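Local coordinates for protein transmembrane oligosaccharyl transferase (Archaeoglobus fulgidus, PDB 3WAJ) that belongs to the STT3/AglB oligosaccharyl transferase family of membrane proteins and joins a helical transmembrane region to a globular C-terminal region, at residues 517-522 / 540-545; 508-513 / 559-564. All coordinates share one frame; numbering follows the deposited sequence.

Contact 1 (517-522 / 540-545); sequences GEKYDE and YPFETY
The hydroxyl of Tyr520 is met from two directions by Tyr545. The backbone N of Tyr545 donates a hydrogen bond to Tyr520 OH at 3.1 Å, bent to 143° at the hydrogen. The ring of Tyr545 lies under the same oxygen, and Tyr520 OH stands 3.2 Å above the plane, over the ring centre. The first torsion of Tyr545 explains this double contact: CG sits between the backbone N and the carbonyl carbon (chi1 55°), which keeps the ring beside its own N-H. The two tyrosine rings form an edge-to-face pair, with the edge of Tyr520 turned to the face of Tyr545. Tyr520 CE2 comes to 3.7 Å from Tyr545 CZ.

Phe542 adds a second edge-to-face pair. Here Tyr520 offers the face and Phe542 the edge. Phe542 CZ lies over the Tyr520 face, offset toward its rim, 3.8 Å from Tyr520 CE1, and the planes stand at 73°. The Phe542 ring is itself covered by aliphatic groups on opposite faces. On one side Lys519 CB makes an off-centre CH-pi contact, 4.1 Å from the centroid, and Lys519 CD reaches Phe542 CD2 at 3.6 Å. On the other side Thr544 CG2 sits over the ring centre.

Polar ends are tied to neighbouring parts of the chain. Tyr545 OH bonds to Pro515 O and to Arg563 NE, and Thr544 OG1 bonds to Tyr74 OH. Lys519 NZ makes a long, weak ion pair with Asp516; the carboxylate of Glu543 is near but not in contact with it.

The arrangement is an aromatic cluster of Tyr520, Phe542 and Tyr545. It packs helix 517-524 against the loop that enters strand 546-548 in the AglB core region.

Contact 2 (508-513 / 559-564); sequences TWMREN and AVAHRM
Arg511 lays its guanidinium over one face of the His562 ring. The two side chains run side by side and point the same way. The guanidinium plane is tilted by 35° from the ring. His562 CE1 is 3.2 Å from Arg511 CZ, and no hydrogen bond joins the two groups. Arg511 reaches this place as a fully extended chain, its CG trans to the backbone N (chi1 172°). On the way, Arg511 CB passes 3.2 Å from Ala561 O. A water links Arg511 NH1 (3.0 Å from its oxygen) to Val560 O. His562 ND1 is hydrogen-bonded to Asp521 OD2, which limits the rotation of the imidazole. Asp521 OD1 also forms a long, weak ion pair with Arg511 NH2, so the carboxylate may offset part of the arginine charge.

Arg563 takes a different shape. Its chain folds at chi2 (-55°), bringing the guanidinium back toward the backbone. NH1 of Arg563 bonds to His562 O at 2.8 Å, in the guanidinium plane but from above the carbonyl plane. Its NH2 makes a weak bond to Arg511 O at 2.9 Å and an ordinary hydrogen bond to Thr514 O. Met510 O and Arg511 CA lie over one guanidinium face.

Apolar contacts complete the join. Met510 SD touches Ala561 CB at 3.9 Å, and Thr508 CG2 meets Val560 CG1 at 3.7 Å.

The contact packs the C-terminal end of helix 501-513 against the end of helix 554-561, where His562 turns the chain out with positive phi. An arginine laid over a histidine ring and an arginine bound to carbonyl oxygens join the two.

Overall arrangement
The two contacts adjoin in the AglB core region, with centres about 12 Å apart. Helices 501-513 and 517-524 follow one another in the chain, and each supplies one side of a contact. Two probable hydrogen bonds join contact 1 to contact 2: Asp521 OD2 to His562 ND1 at 2.8 Å, and Tyr545 OH to Arg563 NE at 3.0 Å. Tyr520 CB also packs 3.3 Å from His562 O. The second segments lead to the neighbouring parallel strands 546-548 and 564-565. The zinc ligands Asp47, Asp161 and His163 belong to neither contact, but Ala559 and Val560 touch Trp49 on helix 47-60, which starts at Asp47.

Contact 1 (517-522 / 540-545)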
ATOM      1  N   GLY A 517       5.636 -26.956  -4.588  1.00 33.33           N
ATOM      2  CA  GLY A 517       4.362 -26.249  -4.678  1.00 28.14           C
ATOM      3  C   GLY A 517       3.273 -26.794  -3.780  1.00 32.39           C
ATOM      4  O   GLY A 517       2.506 -26.034  -3.173  1.00 40.06           O
ATOM      5  N   GLU A 518       3.208 -28.118  -3.672  1.00 39.33           N
ATOM      6  CA  GLU A 518       2.201 -28.758  -2.822  1.00 44.43           C
ATOM      7  C   GLU A 518       2.361 -28.358  -1.341  1.00 44.95           C
ATOM      8  O   GLU A 518       1.375 -28.067  -0.648  1.00 49.38           O
ATOM      9  CB  GLU A 518       2.257 -30.278  -2.985  1.00 50.57           C
ATOM     10  CG  GLU A 518       0.904 -30.969  -2.832  1.00 69.72           C
ATOM     11  CD  GLU A 518       0.958 -32.481  -3.085  1.00 84.81           C
ATOM     12  OE1 GLU A 518      -0.079 -33.050  -3.497  1.00 91.83           O
ATOM     13  OE2 GLU A 518       2.022 -33.100  -2.856  1.00 87.24           O
ATOM     14  N   LYS A 519       3.599 -28.328  -0.857  1.00 39.49           N
ATOM     15  CA  LYS A 519       3.837 -27.935   0.528  1.00 42.04           C
ATOM     16  C   LYS A 519       3.428 -26.488   0.779  1.00 37.46           C
ATOM     17  O   LYS A 519       2.711 -26.189   1.756  1.00 37.77           O
ATOM     18  CB  LYS A 519       5.298 -28.202   0.940  1.00 44.77           C
ATOM     19  CG  LYS A 519       5.686 -29.682   0.887  1.00 45.42           C
ATOM     20  CD  LYS A 519       7.027 -29.964   1.542  1.00 49.67           C
ATOM     21  CE  LYS A 519       7.485 -31.396   1.285  1.00 52.79           C
ATOM     22  NZ  LYS A 519       7.778 -31.591  -0.160  1.00 64.41           N
ATOM     23  N   TYR A 520       3.863 -25.603  -0.116  1.00 30.65           N
ATOM     24  CA  TYR A 520       3.467 -24.200  -0.047  1.00 30.04           C
ATOM     25  C   TYR A 520       1.944 -24.077  -0.008  1.00 34.90           C
ATOM     26  O   TYR A 520       1.410 -23.321   0.800  1.00 36.41           O
ATOM     27  CB  TYR A 520       4.092 -23.398  -1.205  1.00 31.92           C
ATOM     28  CG  TYR A 520       5.579 -23.200  -1.013  1.00 30.22           C
ATOM     29  CD1 TYR A 520       6.056 -22.387   0.010  1.00 32.61           C
ATOM     30  CD2 TYR A 520       6.501 -23.834  -1.829  1.00 26.64           C
ATOM     31  CE1 TYR A 520       7.414 -22.198   0.211  1.00 30.13           C
ATOM     32  CE2 TYR A 520       7.879 -23.657  -1.636  1.00 27.93           C
ATOM     33  CZ  TYR A 520       8.317 -22.842  -0.611  1.00 32.45           C
ATOM     34  OH  TYR A 520       9.665 -22.658  -0.403  1.00 34.41           O
ATOM     35  N   ASP A 521       1.240 -24.841  -0.848  1.00 33.02           N
ATOM     36  CA  ASP A 521      -0.230 -24.801  -0.838  1.00 30.35           C
ATOM     37  C   ASP A 521      -0.860 -25.271   0.469  1.00 35.77           C
ATOM     38  O   ASP A 521      -1.790 -24.631   0.958  1.00 42.05           O
ATOM     39  CB  ASP A 521      -0.826 -25.525  -2.055  1.00 26.94           C
ATOM     40  CG  ASP A 521      -0.616 -24.751  -3.370  1.00 39.15           C
ATOM     41  OD1 ASP A 521      -1.025 -25.264  -4.427  1.00 44.52           O
ATOM     42  OD2 ASP A 521      -0.060 -23.636  -3.350  1.00 41.65           O
ATOM     43  N   GLU A 522      -0.357 -26.360   1.052  1.00 39.12           N
ATOM     44  CA  GLU A 522      -0.857 -26.795   2.375  1.00 38.17           C
ATOM     45  C   GLU A 522      -0.572 -25.750   3.437  1.00 34.70           C
ATOM     46  O   GLU A 522      -1.441 -25.403   4.237  1.00 38.67           O
ATOM     47  CB  GLU A 522      -0.160 -28.067   2.867  1.00 43.51           C
ATOM     48  CG  GLU A 522      -0.166 -29.247   1.952  1.00 59.60           C
ATOM     49  CD  GLU A 522       0.916 -30.232   2.333  1.00 63.54           C
ATOM     50  OE1 GLU A 522       1.931 -29.783   2.910  1.00 66.81           O
ATOM     51  OE2 GLU A 522       0.751 -31.441   2.076  1.00 63.51           O
ATOM     52  N   TYR A 540      10.434 -22.943  10.266  1.00 40.64           N
ATOM     53  CA  TYR A 540       9.477 -23.518   9.317  1.00 37.23           C
ATOM     54  C   TYR A 540       9.378 -25.034   9.451  1.00 36.23           C
ATOM     55  O   TYR A 540      10.374 -25.678   9.746  1.00 38.07           O
ATOM     56  CB  TYR A 540       9.852 -23.124   7.884  1.00 30.85           C
ATOM     57  CG  TYR A 540       9.728 -21.641   7.661  1.00 28.72           C
ATOM     58  CD1 TYR A 540      10.791 -20.792   7.907  1.00 26.39           C
ATOM     59  CD2 TYR A 540       8.536 -21.085   7.210  1.00 28.36           C
ATOM     60  CE1 TYR A 540      10.678 -19.408   7.707  1.00 29.53           C
ATOM     61  CE2 TYR A 540       8.407 -19.715   7.002  1.00 25.44           C
ATOM     62  CZ  TYR A 540       9.482 -18.876   7.257  1.00 33.74           C
ATOM     63  OH  TYR A 540       9.349 -17.507   7.062  1.00 35.46           O
ATOM     64  N   PRO A 541       8.170 -25.598   9.227  1.00 41.79           N
ATOM     65  CA  PRO A 541       7.862 -27.030   9.385  1.00 43.00           C
ATOM     66  C   PRO A 541       8.378 -27.829   8.210  1.00 41.85           C
ATOM     67  O   PRO A 541       8.188 -29.044   8.130  1.00 48.49           O
ATOM     68  CB  PRO A 541       6.324 -27.077   9.365  1.00 40.04           C
ATOM     69  CG  PRO A 541       5.871 -25.648   9.441  1.00 43.73           C
ATOM     70  CD  PRO A 541       6.965 -24.821   8.873  1.00 40.97           C
ATOM     71  N   PHE A 542       9.002 -27.130   7.276  1.00 35.94           N
ATOM     72  CA  PHE A 542       9.632 -27.789   6.151  1.00 32.64           C
ATOM     73  C   PHE A 542      10.736 -26.934   5.536  1.00 33.78           C
ATOM     74  O   PHE A 542      10.887 -25.736   5.802  1.00 36.60           O
ATOM     75  CB  PHE A 542       8.600 -28.190   5.082  1.00 28.88           C
ATOM     76  CG  PHE A 542       8.007 -27.009   4.302  1.00 35.05           C
ATOM     77  CD1 PHE A 542       7.172 -26.077   4.926  1.00 35.00           C
ATOM     78  CD2 PHE A 542       8.263 -26.857   2.941  1.00 34.40           C
ATOM     79  CE1 PHE A 542       6.610 -25.000   4.206  1.00 35.41           C
ATOM     80  CE2 PHE A 542       7.713 -25.793   2.220  1.00 39.28           C
ATOM     81  CZ  PHE A 542       6.880 -24.866   2.851  1.00 35.27           C
ATOM     82  N   GLU A 543      11.497 -27.615   4.710  1.00 33.04           N
ATOM     83  CA  GLU A 543      12.557 -27.078   3.889  1.00 45.13           C
ATOM     84  C   GLU A 543      12.041 -25.928   2.964  1.00 46.40           C
ATOM     85  O   GLU A 543      11.402 -26.175   1.947  1.00 54.36           O
ATOM     86  CB  GLU A 543      13.112 -28.293   3.107  1.00 49.50           C
ATOM     87  CG  GLU A 543      12.031 -29.453   2.784  1.00161.81           C
ATOM     88  CD  GLU A 543      11.651 -30.452   3.956  1.00 57.74           C
ATOM     89  OE1 GLU A 543      10.676 -31.243   3.822  1.00 45.08           O
ATOM     90  OE2 GLU A 543      12.320 -30.472   5.008  1.00 67.64           O
ATOM     91  N   THR A 544      12.303 -24.670   3.326  1.00 41.85           N
ATOM     92  CA  THR A 544      11.767 -23.524   2.570  1.00 33.98           C
ATOM     93  C   THR A 544      12.795 -22.665   1.808  1.00 33.15           C
ATOM     94  O   THR A 544      13.996 -22.823   1.978  1.00 38.21           O
ATOM     95  CB  THR A 544      10.966 -22.564   3.479  1.00 35.77           C
ATOM     96  OG1 THR A 544      11.818 -22.031   4.505  1.00 31.98           O
ATOM     97  CG2 THR A 544       9.757 -23.262   4.091  1.00 27.06           C
ATOM     98  N   TYR A 545      12.313 -21.727   0.994  1.00 32.58           N
ATOM     99  CA  TYR A 545      13.196 -20.742   0.352  1.00 35.56           C
ATOM    100  C   TYR A 545      12.493 -19.395   0.199  1.00 36.25           C
ATOM    101  O   TYR A 545      11.259 -19.322   0.241  1.00 31.98           O
ATOM    102  CB  TYR A 545      13.719 -21.236  -1.021  1.00 34.06           C
ATOM    103  CG  TYR A 545      12.629 -21.637  -1.997  1.00 34.04           C
ATOM    104  CD1 TYR A 545      11.864 -20.680  -2.658  1.00 30.17           C
ATOM    105  CD2 TYR A 545      12.374 -22.978  -2.268  1.00 31.30           C
ATOM    106  CE1 TYR A 545      10.861 -21.047  -3.544  1.00 30.03           C
ATOM    107  CE2 TYR A 545      11.372 -23.357  -3.163  1.00 30.97           C
ATOM    108  CZ  TYR A 545      10.622 -22.380  -3.794  1.00 33.77           C
ATOM    109  OH  TYR A 545       9.629 -22.742  -4.679  1.00 39.61           O
TER

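Contact 2 (508-513 / 559-564)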
ATOM      1  N   THR A 508       1.721 -16.521 -11.312  1.00 31.80           N
ATOM      2  CA  THR A 508       1.049 -17.814 -11.501  1.00 36.99           C
ATOM      3  C   THR A 508       2.035 -18.805 -12.080  1.00 38.80           C
ATOM      4  O   THR A 508       2.036 -19.975 -11.708  1.00 43.99           O
ATOM      5  CB  THR A 508      -0.208 -17.776 -12.400  1.00 35.07           C
ATOM      6  OG1 THR A 508       0.126 -17.208 -13.666  1.00 43.89           O
ATOM      7  CG2 THR A 508      -1.331 -16.987 -11.741  1.00 26.76           C
ATOM      8  N   TRP A 509       2.881 -18.333 -12.991  1.00 35.87           N
ATOM      9  CA  TRP A 509       3.938 -19.181 -13.534  1.00 37.69           C
ATOM     10  C   TRP A 509       4.835 -19.699 -12.410  1.00 39.81           C
ATOM     11  O   TRP A 509       5.125 -20.891 -12.332  1.00 39.66           O
ATOM     12  CB  TRP A 509       4.786 -18.423 -14.561  1.00 35.11           C
ATOM     13  CG  TRP A 509       5.869 -19.285 -15.153  1.00 38.94           C
ATOM     14  CD1 TRP A 509       5.768 -20.091 -16.261  1.00 38.29           C
ATOM     15  CD2 TRP A 509       7.215 -19.454 -14.656  1.00 38.24           C
ATOM     16  NE1 TRP A 509       6.962 -20.740 -16.479  1.00 36.06           N
ATOM     17  CE2 TRP A 509       7.866 -20.372 -15.515  1.00 36.05           C
ATOM     18  CE3 TRP A 509       7.924 -18.924 -13.566  1.00 34.64           C
ATOM     19  CZ2 TRP A 509       9.203 -20.767 -15.326  1.00 35.99           C
ATOM     20  CZ3 TRP A 509       9.255 -19.308 -13.378  1.00 36.79           C
ATOM     21  CH2 TRP A 509       9.881 -20.222 -14.257  1.00 40.58           C
ATOM     22  N   MET A 510       5.272 -18.785 -11.547  1.00 39.09           N
ATOM     23  CA  MET A 510       6.139 -19.125 -10.428  1.00 41.16           C
ATOM     24  C   MET A 510       5.521 -20.202  -9.550  1.00 38.94           C
ATOM     25  O   MET A 510       6.197 -21.165  -9.167  1.00 37.35           O
ATOM     26  CB  MET A 510       6.489 -17.878  -9.589  1.00 35.64           C
ATOM     27  CG  MET A 510       7.277 -18.216  -8.330  1.00 30.77           C
ATOM     28  SD  MET A 510       7.905 -16.784  -7.447  1.00 38.91           S
ATOM     29  CE  MET A 510       9.323 -16.305  -8.429  1.00 28.05           C
ATOM     30  N   ARG A 511       4.228 -20.054  -9.263  1.00 35.31           N
ATOM     31  CA  ARG A 511       3.515 -21.007  -8.403  1.00 37.80           C
ATOM     32  C   ARG A 511       3.601 -22.424  -8.954  1.00 37.23           C
ATOM     33  O   ARG A 511       3.663 -23.398  -8.200  1.00 39.22           O
ATOM     34  CB  ARG A 511       2.047 -20.589  -8.241  1.00 30.58           C
ATOM     35  CG  ARG A 511       1.157 -21.628  -7.525  1.00 28.14           C
ATOM     36  CD  ARG A 511      -0.239 -21.063  -7.240  1.00 28.70           C
ATOM     37  NE  ARG A 511      -1.120 -21.984  -6.516  1.00 32.34           N
ATOM     38  CZ  ARG A 511      -2.347 -21.685  -6.088  1.00 34.15           C
ATOM     39  NH1 ARG A 511      -2.848 -20.484  -6.302  1.00 31.48           N
ATOM     40  NH2 ARG A 511      -3.054 -22.589  -5.429  1.00 34.78           N
ATOM     41  N   GLU A 512       3.636 -22.517 -10.277  1.00 31.65           N
ATOM     42  CA  GLU A 512       3.544 -23.797 -10.965  1.00 43.56           C
ATOM     43  C   GLU A 512       4.910 -24.402 -11.282  1.00 42.44           C
ATOM     44  O   GLU A 512       5.043 -25.610 -11.393  1.00 45.99           O
ATOM     45  CB  GLU A 512       2.706 -23.639 -12.246  1.00 55.31           C
ATOM     46  CG  GLU A 512       2.504 -24.929 -13.056  1.00 72.15           C
ATOM     47  CD  GLU A 512       1.630 -25.966 -12.349  1.00 85.19           C
ATOM     48  OE1 GLU A 512       0.890 -25.597 -11.404  1.00 91.45           O
ATOM     49  OE2 GLU A 512       1.681 -27.153 -12.745  1.00 86.41           O
ATOM     50  N   ASN A 513       5.935 -23.567 -11.383  1.00 36.65           N
ATOM     51  CA  ASN A 513       7.198 -24.019 -11.971  1.00 33.48           C
ATOM     52  C   ASN A 513       8.418 -23.959 -11.055  1.00 31.75           C
ATOM     53  O   ASN A 513       9.522 -24.266 -11.479  1.00 42.75           O
ATOM     54  CB  ASN A 513       7.470 -23.265 -13.294  1.00 35.50           C
ATOM     55  CG  ASN A 513       6.420 -23.572 -14.360  1.00 42.86           C
ATOM     56  OD1 ASN A 513       6.522 -24.575 -15.070  1.00 51.02           O
ATOM     57  ND2 ASN A 513       5.393 -22.729 -14.454  1.00 34.81           N
ATOM     58  N   ALA A 559       0.101 -13.940  -2.369  1.00 26.70           N
ATOM     59  CA  ALA A 559      -1.262 -14.316  -2.733  1.00 30.11           C
ATOM     60  C   ALA A 559      -1.361 -15.008  -4.101  1.00 35.20           C
ATOM     61  O   ALA A 559      -2.247 -15.825  -4.306  1.00 43.05           O
ATOM     62  CB  ALA A 559      -2.203 -13.113  -2.655  1.00 29.54           C
ATOM     63  N   VAL A 560      -0.443 -14.709  -5.018  1.00 33.91           N
ATOM     64  CA  VAL A 560      -0.552 -15.250  -6.371  1.00 33.74           C
ATOM     65  C   VAL A 560       0.438 -16.375  -6.649  1.00 31.91           C
ATOM     66  O   VAL A 560       0.082 -17.400  -7.218  1.00 35.79           O
ATOM     67  CB  VAL A 560      -0.448 -14.149  -7.465  1.00 32.62           C
ATOM     68  CG1 VAL A 560      -0.586 -14.769  -8.853  1.00 30.03           C
ATOM     69  CG2 VAL A 560      -1.531 -13.084  -7.262  1.00 23.50           C
ATOM     70  N   ALA A 561       1.685 -16.186  -6.250  1.00 29.53           N
ATOM     71  CA  ALA A 561       2.689 -17.221  -6.452  1.00 27.07           C
ATOM     72  C   ALA A 561       2.652 -18.294  -5.361  1.00 29.46           C
ATOM     73  O   ALA A 561       3.235 -19.366  -5.537  1.00 26.58           O
ATOM     74  CB  ALA A 561       4.076 -16.608  -6.542  1.00 25.51           C
ATOM     75  N   HIS A 562       1.981 -18.001  -4.243  1.00 23.66           N
ATOM     76  CA  HIS A 562       2.084 -18.833  -3.035  1.00 35.11           C
ATOM     77  C   HIS A 562       3.558 -19.148  -2.730  1.00 35.74           C
ATOM     78  O   HIS A 562       3.906 -20.294  -2.440  1.00 37.87           O
ATOM     79  CB  HIS A 562       1.293 -20.152  -3.178  1.00 33.09           C
ATOM     80  CG  HIS A 562      -0.193 -20.001  -3.057  1.00 34.27           C
ATOM     81  ND1 HIS A 562      -1.062 -21.062  -3.193  1.00 38.40           N
ATOM     82  CD2 HIS A 562      -0.969 -18.912  -2.825  1.00 35.25           C
ATOM     83  CE1 HIS A 562      -2.305 -20.639  -3.040  1.00 34.96           C
ATOM     84  NE2 HIS A 562      -2.274 -19.337  -2.813  1.00 34.55           N
ATOM     85  N   ARG A 563       4.418 -18.136  -2.831  1.00 30.35           N
ATOM     86  CA  ARG A 563       5.809 -18.252  -2.390  1.00 30.92           C
ATOM     87  C   ARG A 563       6.077 -17.223  -1.304  1.00 30.91           C
ATOM     88  O   ARG A 563       5.217 -16.406  -1.004  1.00 29.15           O
ATOM     89  CB  ARG A 563       6.791 -18.120  -3.564  1.00 25.33           C
ATOM     90  CG  ARG A 563       6.691 -19.285  -4.549  1.00 25.54           C
ATOM     91  CD  ARG A 563       6.873 -20.669  -3.871  1.00 31.93           C
ATOM     92  NE  ARG A 563       6.774 -21.771  -4.842  1.00 35.97           N
ATOM     93  CZ  ARG A 563       5.641 -22.392  -5.173  1.00 36.40           C
ATOM     94  NH1 ARG A 563       4.500 -22.043  -4.589  1.00 32.00           N
ATOM     95  NH2 ARG A 563       5.649 -23.368  -6.079  1.00 39.07           N
ATOM     96  N   MET A 564       7.259 -17.251  -0.704  1.00 33.89           N
ATOM     97  CA  MET A 564       7.477 -16.416   0.472  1.00 31.31           C
ATOM     98  C   MET A 564       8.409 -15.242   0.196  1.00 27.64           C
ATOM     99  O   MET A 564       9.605 -15.430  -0.001  1.00 28.18           O
ATOM    100  CB  MET A 564       8.008 -17.268   1.627  1.00 23.13           C
ATOM    101  CG  MET A 564       7.154 -18.494   1.927  1.00 25.02           C
ATOM    102  SD  MET A 564       7.927 -19.490   3.221  1.00 34.14           S
ATOM    103  CE  MET A 564       6.559 -20.550   3.741  1.00 28.91           C
TER
HETATM  104  O   HOH W   1      -2.371 -18.264  -8.189  1.00 36.12           O